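Local coordinates for ATP-dependent Clp protease adapter protein ClpS 2 (PDB 4YJM), which probably acts as an N-end rule adaptor that binds the N-terminal domain of the chaperone ClpA and modulates the specificity of ClpAP-mediated protein degradation, at residues V26-D31 / M59-F64; E37-V42 / F93-T98. One frame throughout, in Å; residues are numbered along the deposited sequence.

Interaction 1: V26-D31 / M59-F64; sequences VMLLND and MTAHRF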
# COMPACT_ATOMS: atom_id res chain seq x y z
N VAL A 26 3.38 3.94 -4.52
CA VAL A 26 3.09 3.42 -3.19
C VAL A 26 3.11 1.89 -3.27
O VAL A 26 2.39 1.32 -4.08
CB VAL A 26 1.70 3.92 -2.68
CG1 VAL A 26 1.40 3.34 -1.31
CG2 VAL A 26 1.68 5.44 -2.66
N MET A 27 3.93 1.27 -2.43
CA MET A 27 4.16 -0.17 -2.42
C MET A 27 3.54 -0.76 -1.17
O MET A 27 3.76 -0.26 -0.10
CB MET A 27 5.67 -0.53 -2.40
CG MET A 27 6.54 0.16 -3.46
SD MET A 27 5.99 -0.30 -5.08
CE MET A 27 6.61 -2.00 -5.20
N LEU A 28 2.80 -1.84 -1.32
CA LEU A 28 2.46 -2.74 -0.22
C LEU A 28 3.54 -3.81 -0.05
O LEU A 28 3.91 -4.50 -1.02
CB LEU A 28 1.11 -3.41 -0.50
CG LEU A 28 0.79 -4.59 0.43
CD1 LEU A 28 0.47 -4.08 1.84
CD2 LEU A 28 -0.34 -5.43 -0.14
N LEU A 29 4.01 -4.01 1.19
CA LEU A 29 5.00 -5.06 1.49
C LEU A 29 4.35 -6.32 2.03
O LEU A 29 3.37 -6.25 2.76
CB LEU A 29 6.05 -4.58 2.52
CG LEU A 29 6.79 -3.28 2.24
CD1 LEU A 29 7.92 -3.13 3.28
CD2 LEU A 29 7.37 -3.25 0.83
N ASN A 30 4.91 -7.46 1.68
CA ASN A 30 4.44 -8.73 2.21
C ASN A 30 4.75 -8.84 3.69
O ASN A 30 5.76 -8.31 4.14
CB ASN A 30 5.07 -9.90 1.46
CG ASN A 30 4.60 -11.26 1.98
OD1 ASN A 30 3.42 -11.60 1.91
ND2 ASN A 30 5.55 -12.05 2.49
N ASP A 31 3.87 -9.51 4.43
CA ASP A 31 4.24 -10.03 5.75
C ASP A 31 3.43 -11.26 6.10
O ASP A 31 2.42 -11.57 5.44
CB ASP A 31 4.07 -8.96 6.84
CG ASP A 31 2.60 -8.64 7.17
OD1 ASP A 31 1.89 -9.52 7.68
OD2 ASP A 31 2.17 -7.50 6.92
N MET A 59 -1.46 -11.15 -3.58
CA MET A 59 -0.80 -12.26 -4.24
C MET A 59 0.53 -11.80 -4.83
O MET A 59 1.52 -12.52 -4.75
CB MET A 59 -1.67 -12.85 -5.34
CG MET A 59 -2.79 -13.74 -4.85
SD MET A 59 -3.69 -14.48 -6.22
CE MET A 59 -2.43 -15.52 -6.95
N THR A 60 0.55 -10.60 -5.39
CA THR A 60 1.78 -10.09 -5.99
C THR A 60 2.83 -9.86 -4.91
O THR A 60 4.00 -10.21 -5.09
CB THR A 60 1.54 -8.78 -6.78
OG1 THR A 60 0.66 -9.03 -7.88
CG2 THR A 60 2.84 -8.21 -7.32
N ALA A 61 2.40 -9.27 -3.80
CA ALA A 61 3.31 -8.95 -2.72
C ALA A 61 3.87 -10.25 -2.13
O ALA A 61 5.07 -10.36 -1.86
CB ALA A 61 2.59 -8.11 -1.65
N HIS A 62 3.01 -11.26 -1.98
CA HIS A 62 3.44 -12.58 -1.50
C HIS A 62 4.45 -13.23 -2.46
O HIS A 62 5.41 -13.89 -2.03
CB HIS A 62 2.24 -13.49 -1.33
CG HIS A 62 2.61 -14.84 -0.81
ND1 HIS A 62 2.90 -15.06 0.52
CD2 HIS A 62 2.79 -16.02 -1.44
CE1 HIS A 62 3.21 -16.34 0.69
NE2 HIS A 62 3.15 -16.94 -0.48
N ARG A 63 4.26 -13.03 -3.76
CA ARG A 63 5.12 -13.66 -4.75
C ARG A 63 6.46 -12.93 -4.87
O ARG A 63 7.50 -13.58 -5.05
CB ARG A 63 4.41 -13.69 -6.11
CG ARG A 63 5.32 -14.08 -7.27
CD ARG A 63 4.54 -14.20 -8.56
NE ARG A 63 3.67 -15.37 -8.58
CZ ARG A 63 4.02 -16.56 -9.07
NH1 ARG A 63 5.23 -16.76 -9.58
NH2 ARG A 63 3.15 -17.56 -9.03
N PHE A 64 6.45 -11.61 -4.77
CA PHE A 64 7.65 -10.82 -5.08
C PHE A 64 8.25 -10.07 -3.88
O PHE A 64 9.36 -9.55 -3.98
CB PHE A 64 7.33 -9.82 -6.19
CG PHE A 64 7.08 -10.45 -7.53
CD1 PHE A 64 8.12 -11.02 -8.24
CD2 PHE A 64 5.81 -10.47 -8.08
CE1 PHE A 64 7.89 -11.61 -9.47
CE2 PHE A 64 5.58 -11.05 -9.31
CZ PHE A 64 6.63 -11.62 -10.00
O HOH W 1 1.46 -13.65 2.56

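Interaction 2: E37-V42 / F93-T98; sequences EFVTVV and FPLMFT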
# COMPACT_ATOMS: atom_id res chain seq x y z
N GLU A 37 -7.91 -10.19 5.42
CA GLU A 37 -9.14 -9.43 5.38
C GLU A 37 -8.96 -8.01 5.93
O GLU A 37 -9.69 -7.10 5.54
CB GLU A 37 -10.25 -10.16 6.14
CG GLU A 37 -10.75 -11.40 5.42
CD GLU A 37 -11.16 -11.11 3.99
OE1 GLU A 37 -11.65 -9.99 3.72
OE2 GLU A 37 -10.98 -11.99 3.13
N PHE A 38 -7.99 -7.83 6.83
CA PHE A 38 -7.64 -6.50 7.31
C PHE A 38 -7.00 -5.69 6.20
O PHE A 38 -7.34 -4.53 6.01
CB PHE A 38 -6.69 -6.54 8.52
CG PHE A 38 -6.39 -5.17 9.12
CD1 PHE A 38 -7.35 -4.51 9.89
CD2 PHE A 38 -5.18 -4.56 8.92
CE1 PHE A 38 -7.08 -3.24 10.44
CE2 PHE A 38 -4.90 -3.30 9.45
CZ PHE A 38 -5.84 -2.65 10.21
N VAL A 39 -6.08 -6.30 5.46
CA VAL A 39 -5.42 -5.56 4.36
C VAL A 39 -6.44 -5.14 3.32
O VAL A 39 -6.36 -4.04 2.78
CB VAL A 39 -4.28 -6.39 3.68
CG1 VAL A 39 -3.57 -5.61 2.57
CG2 VAL A 39 -3.28 -6.80 4.71
N THR A 40 -7.39 -6.01 3.01
CA THR A 40 -8.45 -5.67 2.08
C THR A 40 -9.20 -4.39 2.50
O THR A 40 -9.44 -3.50 1.67
CB THR A 40 -9.44 -6.83 1.93
OG1 THR A 40 -8.82 -7.85 1.14
CG2 THR A 40 -10.73 -6.40 1.24
N VAL A 41 -9.54 -4.26 3.78
CA VAL A 41 -10.33 -3.11 4.18
C VAL A 41 -9.43 -1.87 4.28
O VAL A 41 -9.89 -0.77 4.00
CB VAL A 41 -11.08 -3.37 5.51
CG1 VAL A 41 -12.02 -4.53 5.33
CG2 VAL A 41 -10.12 -3.70 6.64
N VAL A 42 -8.14 -2.04 4.57
CA VAL A 42 -7.21 -0.90 4.50
C VAL A 42 -7.09 -0.38 3.06
O VAL A 42 -7.19 0.83 2.81
CB VAL A 42 -5.83 -1.25 5.03
CG1 VAL A 42 -4.81 -0.15 4.71
CG2 VAL A 42 -5.92 -1.45 6.54
N PHE A 93 -0.28 -4.83 14.10
CA PHE A 93 0.19 -5.61 12.95
C PHE A 93 1.42 -4.96 12.33
O PHE A 93 1.60 -3.74 12.45
CB PHE A 93 -0.88 -5.72 11.88
CG PHE A 93 -2.14 -6.37 12.34
CD1 PHE A 93 -2.11 -7.55 13.06
CD2 PHE A 93 -3.36 -5.80 12.03
CE1 PHE A 93 -3.31 -8.16 13.48
CE2 PHE A 93 -4.54 -6.40 12.43
CZ PHE A 93 -4.52 -7.57 13.16
N PRO A 94 2.27 -5.77 11.65
CA PRO A 94 3.47 -5.25 10.99
C PRO A 94 3.21 -4.67 9.60
O PRO A 94 4.17 -4.29 8.94
CB PRO A 94 4.37 -6.49 10.91
CG PRO A 94 3.43 -7.62 10.76
CD PRO A 94 2.22 -7.24 11.60
N LEU A 95 1.94 -4.61 9.18
CA LEU A 95 1.57 -4.05 7.88
C LEU A 95 2.33 -2.77 7.53
O LEU A 95 2.33 -1.80 8.28
CB LEU A 95 0.05 -3.75 7.85
CG LEU A 95 -0.50 -3.18 6.54
CD1 LEU A 95 -0.35 -4.20 5.41
CD2 LEU A 95 -1.93 -2.82 6.77
N MET A 96 2.95 -2.78 6.36
CA MET A 96 3.79 -1.67 5.91
C MET A 96 3.57 -1.28 4.45
O MET A 96 3.62 -2.14 3.55
CB MET A 96 5.27 -2.06 6.10
CG MET A 96 6.27 -0.97 5.66
SD MET A 96 6.18 0.52 6.66
CE MET A 96 6.47 -0.18 8.26
N PHE A 97 3.30 0.01 4.24
CA PHE A 97 3.29 0.62 2.92
C PHE A 97 4.48 1.58 2.81
O PHE A 97 4.77 2.29 3.77
CB PHE A 97 2.02 1.37 2.65
CG PHE A 97 0.80 0.50 2.57
CD1 PHE A 97 0.20 0.28 1.35
CD2 PHE A 97 0.24 -0.06 3.72
CE1 PHE A 97 -0.95 -0.51 1.27
CE2 PHE A 97 -0.90 -0.84 3.64
CZ PHE A 97 -1.48 -1.06 2.44
N THR A 98 5.16 1.59 1.67
CA THR A 98 6.34 2.44 1.47
C THR A 98 6.16 3.27 0.20
O THR A 98 5.25 3.01 -0.58
CB THR A 98 7.64 1.61 1.37
OG1 THR A 98 7.58 0.82 0.17
CG2 THR A 98 7.79 0.66 2.51

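Interaction 1: V26-D31 / M59-F64
A61 packs against the end of strand 23-29 and the loop that follows it. Its CB points at the backbone and lies 3.9 Å from L28 O. L28 approaches with a methyl branch, and its CD2 comes within 4.2 Å of A61 CB. N30 packs beside A61, on its backbone. N30 CB sits 3.4 Å from A61 O, against the last turn of the helix. The small A61 side chain lets the strand end and the helix come close, and the CA atoms of N30 and A61 are 5.1 Å apart. This is the tight part of the contact, and L28 and A61 are both buried.

The loose part is polar and wet. N30 has CG anti to its backbone N (chi1 180°), which carries the amide across the side of the helix to H62. The two side chains run side by side and point the same way, with the amide and ring planes 78° apart. N30 OD1 lies 3.5 Å from H62 CA. It meets the ring at its edge but stays 3.8 Å from H62 ND1, and no direct hydrogen bond forms. A bridging water instead donates to N30 OD1 at 2.9 Å and hydrogen-bonds H62 ND1 at 2.9 Å. H62 is exposed.

N30, D31, A61 and H62 probably line the N-degron pocket, as their counterparts do in other ClpS proteins. With no ligand bound, the water probably lies near where the N-degron α-amino group would be held. D31 OD1 accepts hydrogen bonds from the backbone N of Y33 and T34, which shapes the loop leading to helix 36-47. L28 touches V57 and M58 of helix 51-64. The last turn of that helix, just before strand 66-73, lies beside the end of central strand 23-29.

Interaction 2: E37-V42 / F93-T98
F93 turns the edge of its ring toward a face of F38. The ring centroids are 5.2 Å apart and the planes meet at 61°, an edge-to-face stack. The nearest atoms are F38 CD2 and F93 CD2, at 3.8 Å. V42 CG2 lies over the opposite face of F38, so the ring is held between F93 and a valine one helical turn on.

L95 reaches into the middle of the contact, where a chi1 of -179° extends it from its backbone toward helix 36-47. Its two methyls divide the work. CD2 meets the edge of the F38 ring, 4.0 Å from CE2. CD1 meets V39, 4.0 Å from CG2. Further along, V42 CG1 meets the F97 ring obliquely, 4.1 Å from CE2. L95 CD2 lies at the edge of that same ring, in its plane.

The next shell fixes these groups. T34 and P35 touch F93, and L28 touches both L95 and F97. A81 and A84 of helix 74-91 pack on F97, whose backbone N is hydrogen-bonded to T85 OG1. M58 of helix 51-64 packs on V39. V39, M58 and L95 probably line the N-degron pocket, as their counterparts do in other ClpS proteins.

No hydrogen bond joins the two segments. Cohesion between helix 36-47 and the 93-98 segment therefore rests on aliphatic and aromatic packing, with most of the touching residues buried.

How the interactions relate
Interaction 2 is the more buried of the two, and the side chains that touch are all apolar. Interaction 1 is only partly buried and pairs a small apolar centre with a hydrated polar rim. Both reach the same sheet, since strands 23-29 and 97-101 are neighbours in it. M27 N to T98 O and L29 N to M96 O are probable hydrogen bonds that tie them directly. Each contact brings a different helix to this sheet end, 51-64 in interaction 1 and 36-47 in interaction 2. Judged by other ClpS proteins, interaction 1 probably supplies N30 and H62 as polar groups of the N-degron pocket, and interaction 2 probably V39 and L95 as apolar wall.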